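PDB 3HRA: ankyrin repeat family protein from Enterococcus faecalis, which is of unknown function but, as an ankyrin repeat protein, probably serves as a scaffold for protein-protein recognition. Local coordinates for residues 30-44 and 61-75. Numbering follows the deposited sequence.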
ATOM      1  N   TYR A  30      -0.753  11.352 -26.077  1.00 11.10           N
ATOM      2  CA  TYR A  30       0.365  10.830 -25.276  1.00 10.43           C
ATOM      3  C   TYR A  30       0.031   9.524 -24.520  1.00 11.16           C
ATOM      4  O   TYR A  30      -0.992   9.421 -23.841  1.00 13.42           O
ATOM      5  CB  TYR A  30       0.921  11.887 -24.295  1.00  9.75           C
ATOM      6  CG  TYR A  30       2.360  11.607 -23.923  1.00  7.05           C
ATOM      7  CD1 TYR A  30       3.400  12.230 -24.601  1.00 10.88           C
ATOM      8  CD2 TYR A  30       2.684  10.684 -22.925  1.00  7.93           C
ATOM      9  CE1 TYR A  30       4.718  11.973 -24.278  1.00 12.54           C
ATOM     10  CE2 TYR A  30       4.001  10.408 -22.610  1.00  9.04           C
ATOM     11  CZ  TYR A  30       5.011  11.053 -23.290  1.00  9.74           C
ATOM     12  OH  TYR A  30       6.330  10.790 -22.988  1.00  8.47           O
ATOM     13  N   GLN A  31       0.907   8.529 -24.643  1.00  5.54           N
ATOM     14  CA  GLN A  31       0.745   7.271 -23.924  1.00  6.42           C
ATOM     15  C   GLN A  31       1.339   7.440 -22.522  1.00  8.37           C
ATOM     16  O   GLN A  31       2.565   7.451 -22.351  1.00  9.08           O
ATOM     17  CB  GLN A  31       1.481   6.151 -24.667  1.00 10.40           C
ATOM     18  CG  GLN A  31       0.814   4.783 -24.546  1.00 18.30           C
ATOM     19  CD  GLN A  31       1.166   4.047 -23.269  1.00 23.20           C
ATOM     20  OE1 GLN A  31       0.439   4.131 -22.256  1.00 18.93           O
ATOM     21  NE2 GLN A  31       2.286   3.306 -23.305  1.00 26.33           N
ATOM     22  N   VAL A  32       0.476   7.570 -21.516  1.00  6.19           N
ATOM     23  CA  VAL A  32       0.950   7.998 -20.193  1.00  4.29           C
ATOM     24  C   VAL A  32       1.697   6.909 -19.412  1.00  4.73           C
ATOM     25  O   VAL A  32       2.403   7.194 -18.442  1.00 11.65           O
ATOM     26  CB  VAL A  32      -0.203   8.552 -19.316  1.00  9.09           C
ATOM     27  CG1 VAL A  32      -0.875   9.744 -20.007  1.00 10.39           C
ATOM     28  CG2 VAL A  32      -1.230   7.459 -19.005  1.00 10.88           C
ATOM     29  N   ASP A  33       1.509   5.661 -19.813  1.00  8.37           N
ATOM     30  CA  ASP A  33       2.108   4.557 -19.075  1.00  9.27           C
ATOM     31  C   ASP A  33       3.372   3.978 -19.726  1.00 11.20           C
ATOM     32  O   ASP A  33       3.632   2.787 -19.637  1.00 10.19           O
ATOM     33  CB  ASP A  33       1.081   3.460 -18.821  1.00  6.25           C
ATOM     34  CG  ASP A  33       0.135   3.803 -17.671  1.00  9.55           C
ATOM     35  OD1 ASP A  33       0.532   4.523 -16.739  1.00 11.51           O
ATOM     36  OD2 ASP A  33      -1.011   3.346 -17.707  1.00 12.99           O
ATOM     37  N   GLU A  34       4.169   4.827 -20.356  1.00  6.76           N
ATOM     38  CA  GLU A  34       5.500   4.419 -20.797  1.00  8.40           C
ATOM     39  C   GLU A  34       6.311   3.961 -19.586  1.00  9.40           C
ATOM     40  O   GLU A  34       6.045   4.401 -18.463  1.00  8.86           O
ATOM     41  CB  GLU A  34       6.204   5.588 -21.489  1.00  6.64           C
ATOM     42  CG  GLU A  34       6.358   6.815 -20.609  1.00  7.20           C
ATOM     43  CD  GLU A  34       6.931   8.008 -21.376  1.00  8.76           C
ATOM     44  OE1 GLU A  34       6.685   8.133 -22.598  1.00 11.08           O
ATOM     45  OE2 GLU A  34       7.637   8.827 -20.758  1.00  9.10           O
ATOM     46  N   VAL A  35       7.295   3.083 -19.806  1.00  5.18           N
ATOM     47  CA  VAL A  35       8.073   2.551 -18.694  1.00  6.63           C
ATOM     48  C   VAL A  35       9.594   2.749 -18.820  1.00  6.93           C
ATOM     49  O   VAL A  35      10.143   2.831 -19.931  1.00 11.17           O
ATOM     50  CB  VAL A  35       7.746   1.051 -18.415  1.00  7.76           C
ATOM     51  CG1 VAL A  35       6.322   0.889 -17.872  1.00  8.44           C
ATOM     52  CG2 VAL A  35       7.954   0.218 -19.658  1.00  8.42           C
ATOM     53  N   ASP A  36      10.251   2.842 -17.666  1.00  9.17           N
ATOM     54  CA  ASP A  36      11.703   2.928 -17.597  1.00  8.81           C
ATOM     55  C   ASP A  36      12.348   1.551 -17.437  1.00  9.68           C
ATOM     56  O   ASP A  36      11.672   0.527 -17.534  1.00  8.58           O
ATOM     57  CB  ASP A  36      12.151   3.895 -16.476  1.00  7.91           C
ATOM     58  CG  ASP A  36      11.869   3.378 -15.070  1.00 10.16           C
ATOM     59  OD1 ASP A  36      11.568   2.177 -14.847  1.00  9.47           O
ATOM     60  OD2 ASP A  36      11.986   4.200 -14.140  1.00 15.06           O
ATOM     61  N   THR A  37      13.657   1.525 -17.203  1.00  6.88           N
ATOM     62  CA  THR A  37      14.394   0.262 -17.159  1.00  7.92           C
ATOM     63  C   THR A  37      13.987  -0.630 -15.987  1.00  8.48           C
ATOM     64  O   THR A  37      14.273  -1.834 -15.987  1.00 12.31           O
ATOM     65  CB  THR A  37      15.913   0.503 -17.093  1.00 11.38           C
ATOM     66  OG1 THR A  37      16.188   1.403 -16.015  1.00 18.06           O
ATOM     67  CG2 THR A  37      16.419   1.124 -18.393  1.00 11.36           C
ATOM     68  N   GLU A  38      13.338  -0.034 -14.991  1.00 11.06           N
ATOM     69  CA  GLU A  38      12.899  -0.756 -13.801  1.00 11.76           C
ATOM     70  C   GLU A  38      11.398  -1.063 -13.836  1.00  9.85           C
ATOM     71  O   GLU A  38      10.818  -1.512 -12.842  1.00  9.79           O
ATOM     72  CB  GLU A  38      13.226   0.057 -12.542  1.00 15.26           C
ATOM     73  CG  GLU A  38      14.566  -0.276 -11.896  1.00 22.51           C
ATOM     74  CD  GLU A  38      15.746   0.023 -12.791  1.00 23.04           C
ATOM     75  OE1 GLU A  38      15.813   1.148 -13.335  1.00 34.85           O
ATOM     76  OE2 GLU A  38      16.615  -0.871 -12.940  1.00 42.11           O
ATOM     77  N   GLY A  39      10.772  -0.802 -14.979  1.00  8.50           N
ATOM     78  CA  GLY A  39       9.358  -1.084 -15.144  1.00  9.60           C
ATOM     79  C   GLY A  39       8.443  -0.062 -14.495  1.00  5.61           C
ATOM     80  O   GLY A  39       7.257  -0.310 -14.348  1.00  7.66           O
ATOM     81  N   ASN A  40       9.005   1.072 -14.089  1.00  4.92           N
ATOM     82  CA  ASN A  40       8.220   2.174 -13.513  1.00  4.46           C
ATOM     83  C   ASN A  40       7.566   3.064 -14.566  1.00  4.20           C
ATOM     84  O   ASN A  40       8.218   3.490 -15.523  1.00  5.92           O
ATOM     85  CB  ASN A  40       9.098   3.053 -12.618  1.00  3.22           C
ATOM     86  CG  ASN A  40       9.399   2.409 -11.284  1.00  6.67           C
ATOM     87  OD1 ASN A  40       8.522   1.832 -10.643  1.00  6.91           O
ATOM     88  ND2 ASN A  40      10.643   2.513 -10.854  1.00 12.73           N
ATOM     89  N   THR A  41       6.279   3.354 -14.383  1.00  4.95           N
ATOM     90  CA  THR A  41       5.585   4.369 -15.184  1.00  5.29           C
ATOM     91  C   THR A  41       5.804   5.734 -14.539  1.00  6.60           C
ATOM     92  O   THR A  41       6.299   5.809 -13.419  1.00  6.60           O
ATOM     93  CB  THR A  41       4.070   4.120 -15.193  1.00  3.77           C
ATOM     94  OG1 THR A  41       3.598   4.074 -13.838  1.00  4.70           O
ATOM     95  CG2 THR A  41       3.757   2.829 -15.841  1.00  5.54           C
ATOM     96  N   PRO A  42       5.426   6.825 -15.238  1.00  4.85           N
ATOM     97  CA  PRO A  42       5.484   8.142 -14.607  1.00  3.74           C
ATOM     98  C   PRO A  42       4.683   8.167 -13.308  1.00  5.77           C
ATOM     99  O   PRO A  42       5.134   8.783 -12.331  1.00  6.02           O
ATOM    100  CB  PRO A  42       4.883   9.052 -15.684  1.00  3.09           C
ATOM    101  CG  PRO A  42       5.326   8.406 -16.956  1.00  4.53           C
ATOM    102  CD  PRO A  42       5.166   6.928 -16.685  1.00  5.27           C
ATOM    103  N   LEU A  43       3.540   7.481 -13.279  1.00  2.82           N
ATOM    104  CA  LEU A  43       2.727   7.467 -12.069  1.00  5.49           C
ATOM    105  C   LEU A  43       3.483   6.790 -10.932  1.00  7.18           C
ATOM    106  O   LEU A  43       3.524   7.311  -9.828  1.00  5.18           O
ATOM    107  CB  LEU A  43       1.359   6.811 -12.290  1.00  5.10           C
ATOM    108  CG  LEU A  43       0.499   6.685 -11.021  1.00  2.26           C
ATOM    109  CD1 LEU A  43       0.231   8.033 -10.316  1.00  4.20           C
ATOM    110  CD2 LEU A  43      -0.813   5.950 -11.343  1.00  6.01           C
ATOM    111  N   ASN A  44       4.098   5.643 -11.206  1.00  6.72           N
ATOM    112  CA  ASN A  44       4.862   4.976 -10.167  1.00  3.61           C
ATOM    113  C   ASN A  44       6.005   5.858  -9.639  1.00  2.92           C
ATOM    114  O   ASN A  44       6.270   5.869  -8.431  1.00  4.84           O
ATOM    115  CB  ASN A  44       5.343   3.592 -10.629  1.00  2.63           C
ATOM    116  CG  ASN A  44       5.218   2.525  -9.521  1.00  6.10           C
ATOM    117  OD1 ASN A  44       5.068   2.846  -8.346  1.00  8.43           O
ATOM    118  ND2 ASN A  44       5.282   1.261  -9.906  1.00  5.22           N
ATOM    119  N   ARG A  61      -5.639  11.420 -16.192  1.00  7.40           N
ATOM    120  CA  ARG A  61      -5.395  11.144 -17.612  1.00  4.44           C
ATOM    121  C   ARG A  61      -5.379   9.655 -17.940  1.00 10.33           C
ATOM    122  O   ARG A  61      -4.995   9.268 -19.035  1.00 14.68           O
ATOM    123  CB  ARG A  61      -4.081  11.776 -18.077  1.00 10.01           C
ATOM    124  CG  ARG A  61      -4.230  13.180 -18.619  1.00 13.99           C
ATOM    125  CD  ARG A  61      -4.813  13.172 -20.034  1.00 15.30           C
ATOM    126  NE  ARG A  61      -3.785  13.134 -21.075  1.00 13.77           N
ATOM    127  CZ  ARG A  61      -3.459  12.049 -21.771  1.00 15.48           C
ATOM    128  NH1 ARG A  61      -4.065  10.898 -21.530  1.00 14.14           N
ATOM    129  NH2 ARG A  61      -2.523  12.110 -22.710  1.00 18.63           N
ATOM    130  N   GLY A  62      -5.763   8.826 -16.979  1.00  6.20           N
ATOM    131  CA  GLY A  62      -5.953   7.401 -17.230  1.00  8.88           C
ATOM    132  C   GLY A  62      -4.783   6.477 -16.921  1.00 10.38           C
ATOM    133  O   GLY A  62      -4.786   5.329 -17.353  1.00 11.91           O
ATOM    134  N   ALA A  63      -3.797   6.961 -16.168  1.00  8.04           N
ATOM    135  CA  ALA A  63      -2.651   6.139 -15.779  1.00  6.60           C
ATOM    136  C   ALA A  63      -3.123   4.900 -15.004  1.00  8.88           C
ATOM    137  O   ALA A  63      -4.042   4.970 -14.190  1.00  8.49           O
ATOM    138  CB  ALA A  63      -1.653   6.957 -14.937  1.00  8.83           C
ATOM    139  N   ASP A  64      -2.497   3.765 -15.273  1.00  5.90           N
ATOM    140  CA  ASP A  64      -2.916   2.498 -14.671  1.00  7.10           C
ATOM    141  C   ASP A  64      -2.312   2.361 -13.277  1.00  5.80           C
ATOM    142  O   ASP A  64      -1.092   2.235 -13.144  1.00  6.24           O
ATOM    143  CB  ASP A  64      -2.436   1.358 -15.563  1.00  8.32           C
ATOM    144  CG  ASP A  64      -2.943  -0.002 -15.116  1.00 11.15           C
ATOM    145  OD1 ASP A  64      -3.583  -0.118 -14.049  1.00 11.55           O
ATOM    146  OD2 ASP A  64      -2.691  -0.964 -15.869  1.00 19.12           O
ATOM    147  N   ILE A  65      -3.156   2.404 -12.239  1.00  5.42           N
ATOM    148  CA  ILE A  65      -2.658   2.338 -10.870  1.00  3.59           C
ATOM    149  C   ILE A  65      -2.179   0.923 -10.515  1.00  5.09           C
ATOM    150  O   ILE A  65      -1.558   0.706  -9.479  1.00  5.60           O
ATOM    151  CB  ILE A  65      -3.707   2.811  -9.826  1.00  5.48           C
ATOM    152  CG1 ILE A  65      -4.927   1.881  -9.821  1.00  6.13           C
ATOM    153  CG2 ILE A  65      -4.111   4.284 -10.073  1.00  9.17           C
ATOM    154  CD1 ILE A  65      -5.740   1.930  -8.543  1.00  5.53           C
ATOM    155  N   ASN A  66      -2.444  -0.030 -11.399  1.00  4.78           N
ATOM    156  CA  ASN A  66      -2.109  -1.430 -11.133  1.00  2.11           C
ATOM    157  C   ASN A  66      -0.912  -1.961 -11.939  1.00  6.66           C
ATOM    158  O   ASN A  66      -0.607  -3.144 -11.887  1.00  5.62           O
ATOM    159  CB  ASN A  66      -3.341  -2.323 -11.384  1.00  6.81           C
ATOM    160  CG  ASN A  66      -4.511  -1.944 -10.505  1.00  7.01           C
ATOM    161  OD1 ASN A  66      -4.400  -1.969  -9.295  1.00  7.14           O
ATOM    162  ND2 ASN A  66      -5.644  -1.579 -11.120  1.00  6.37           N
ATOM    163  N   LEU A  67      -0.233  -1.092 -12.673  1.00  7.66           N
ATOM    164  CA  LEU A  67       0.861  -1.543 -13.538  1.00  5.77           C
ATOM    165  C   LEU A  67       2.109  -1.736 -12.683  1.00  7.96           C
ATOM    166  O   LEU A  67       2.701  -0.767 -12.210  1.00  6.91           O
ATOM    167  CB  LEU A  67       1.108  -0.525 -14.662  1.00  7.59           C
ATOM    168  CG  LEU A  67       1.929  -1.014 -15.875  1.00  8.52           C
ATOM    169  CD1 LEU A  67       1.833  -0.056 -17.055  1.00 11.63           C
ATOM    170  CD2 LEU A  67       3.395  -1.262 -15.538  1.00 11.71           C
ATOM    171  N   GLN A  68       2.507  -2.995 -12.498  1.00  5.79           N
ATOM    172  CA  GLN A  68       3.601  -3.333 -11.586  1.00  6.93           C
ATOM    173  C   GLN A  68       4.989  -3.147 -12.190  1.00 10.30           C
ATOM    174  O   GLN A  68       5.231  -3.491 -13.357  1.00  8.48           O
ATOM    175  CB  GLN A  68       3.465  -4.779 -11.095  1.00  5.10           C
ATOM    176  CG  GLN A  68       2.238  -5.019 -10.269  1.00  4.21           C
ATOM    177  CD  GLN A  68       1.964  -6.494 -10.042  1.00  7.48           C
ATOM    178  OE1 GLN A  68       2.150  -7.011  -8.936  1.00 14.49           O
ATOM    179  NE2 GLN A  68       1.527  -7.175 -11.082  1.00  8.56           N
ATOM    180  N   ASN A  69       5.909  -2.621 -11.382  1.00  7.33           N
ATOM    181  CA  ASN A  69       7.297  -2.531 -11.817  1.00  6.66           C
ATOM    182  C   ASN A  69       8.055  -3.843 -11.628  1.00  7.40           C
ATOM    183  O   ASN A  69       7.465  -4.868 -11.301  1.00  9.01           O
ATOM    184  CB  ASN A  69       8.021  -1.368 -11.139  1.00  5.03           C
ATOM    185  CG  ASN A  69       8.198  -1.567  -9.644  1.00  3.51           C
ATOM    186  OD1 ASN A  69       8.079  -2.672  -9.125  1.00  7.60           O
ATOM    187  ND2 ASN A  69       8.498  -0.485  -8.945  1.00  6.23           N
ATOM    188  N   SER A  70       9.367  -3.801 -11.822  1.00  8.37           N
ATOM    189  CA  SER A  70      10.188  -5.010 -11.797  0.50  2.87           C
ATOM    190  C   SER A  70      10.291  -5.699 -10.443  1.00 11.24           C
ATOM    191  O   SER A  70      10.737  -6.843 -10.370  1.00 12.17           O
ATOM    192  CB  SER A  70      11.580  -4.721 -12.346  0.50  3.11           C
ATOM    193  OG  SER A  70      11.497  -4.455 -13.734  0.50  5.88           O
ATOM    194  N   ILE A  71       9.898  -5.026  -9.366  1.00  8.32           N
ATOM    195  CA  ILE A  71       9.803  -5.724  -8.083  1.00  9.95           C
ATOM    196  C   ILE A  71       8.361  -5.944  -7.619  1.00  6.53           C
ATOM    197  O   ILE A  71       8.097  -6.118  -6.428  1.00  9.14           O
ATOM    198  CB  ILE A  71      10.677  -5.091  -6.970  1.00 10.26           C
ATOM    199  CG1 ILE A  71      10.135  -3.731  -6.524  1.00  8.96           C
ATOM    200  CG2 ILE A  71      12.144  -5.009  -7.419  1.00 12.18           C
ATOM    201  CD1 ILE A  71      10.872  -3.184  -5.322  1.00 13.13           C
ATOM    202  N   SER A  72       7.439  -5.961  -8.578  1.00 10.08           N
ATOM    203  CA  SER A  72       6.022  -6.244  -8.319  0.60  2.17           C
ATOM    204  C   SER A  72       5.227  -5.135  -7.644  1.00  6.16           C
ATOM    205  O   SER A  72       4.093  -5.360  -7.228  1.00  8.19           O
ATOM    206  CB  SER A  72       5.859  -7.545  -7.525  0.60  2.25           C
ATOM    207  OG  SER A  72       6.047  -8.652  -8.377  0.60 10.41           O
ATOM    208  N   ASP A  73       5.803  -3.943  -7.524  1.00  5.58           N
ATOM    209  CA  ASP A  73       5.086  -2.792  -6.962  1.00  5.59           C
ATOM    210  C   ASP A  73       4.346  -2.018  -8.051  1.00  6.32           C
ATOM    211  O   ASP A  73       4.961  -1.462  -8.965  1.00  6.25           O
ATOM    212  CB  ASP A  73       6.053  -1.820  -6.279  1.00  5.20           C
ATOM    213  CG  ASP A  73       6.472  -2.278  -4.885  1.00  9.89           C
ATOM    214  OD1 ASP A  73       5.760  -3.107  -4.275  1.00 12.04           O
ATOM    215  OD2 ASP A  73       7.508  -1.780  -4.392  1.00 13.36           O
ATOM    216  N   SER A  74       3.027  -1.985  -7.959  1.00  6.29           N
ATOM    217  CA  SER A  74       2.258  -1.051  -8.762  1.00  4.89           C
ATOM    218  C   SER A  74       2.172   0.251  -7.967  1.00  4.49           C
ATOM    219  O   SER A  74       2.509   0.276  -6.766  1.00  2.96           O
ATOM    220  CB  SER A  74       0.861  -1.604  -8.982  1.00  6.12           C
ATOM    221  OG  SER A  74       0.197  -1.733  -7.733  1.00  4.65           O
ATOM    222  N   PRO A  75       1.714   1.339  -8.615  1.00  4.91           N
ATOM    223  CA  PRO A  75       1.486   2.600  -7.886  1.00  5.31           C
ATOM    224  C   PRO A  75       0.557   2.400  -6.667  1.00  4.83           C
ATOM    225  O   PRO A  75       0.825   2.937  -5.587  1.00  4.07           O
ATOM    226  CB  PRO A  75       0.832   3.500  -8.946  1.00  3.74           C
ATOM    227  CG  PRO A  75       1.436   3.000 -10.273  1.00  3.53           C
ATOM    228  CD  PRO A  75       1.526   1.486 -10.077  1.00  4.04           C
TER
HETATM  229  O   HOH W   1       0.917   3.780 -14.107  1.00 13.34           O
HETATM  230  O   HOH W   2      -2.853   4.290 -19.812  1.00 43.93           O
HETATM  231  O   HOH W   3      14.073  -4.121 -14.230  1.00 44.12           O
HETATM  232  O   HOH W   4       5.011   0.844 -12.915  1.00  9.15           O
HETATM  233  O   HOH W   5       6.431  -3.120 -15.750  1.00 38.42           O
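Asp73 O is gripped from opposite faces of its plane by Asn44 ND2, 2.9 Å away in segment 30-44, and by Asn69 N of its own segment, 61-75. Two successive hairpin-like loops of the ankyrin fold meet here side by side, leading into helices 42-49 and 75-81; Thr41 and Ser74 are the respective N-caps. The Asp73 oxygen lies in the Asn44 amide plane; this bond and a second one from ND2 to a water should hold the amide's rotation. The Asn44 side chain crosses Pro75 at about a right angle, ND2 3.8 Å from Pro75 CD and OD1 near Pro75 CA. That water accepts from Asn44 ND2 and Thr41 N and donates to Gly39 O and Leu67 O, so it ties both loops together with four bonds.

Nearer the turns, Asn69 ND2 donates to Asn40 OD1 over 2.9 Å at a nearly straight 165°. The two side chains run alongside each other, their amide planes 64° apart. With Asn69 CG lodged between its backbone N and carbonyl carbon (chi1 67°), its OD1 can turn back to take Ile71 N and Asp73 N, one over each face, while ND2 serves the neighbouring loop. At the turn itself, Ser70 N donates to Glu38 O.

At the base, Asp33 OD2 receives Asp64 N on its syn lone pair at 2.9 Å. Its OD1 accepts from a second water, which also bonds Thr41 OG1 and Asp64 O. The apolar part of the contact has Leu67 CD1 against Thr41 CG2 and Asp33 CB, and Leu43 CD2 against Ala63 CB and Pro75 CB, each at 3.8 Å. Arg61, whose NE bonds Leu25 O, also donates through NH2 to Tyr30 O (3.3 Å), and Val32 CG1 sits 3.5 Å above one face of its guanidinium, near the edge of the group rather than over its centre.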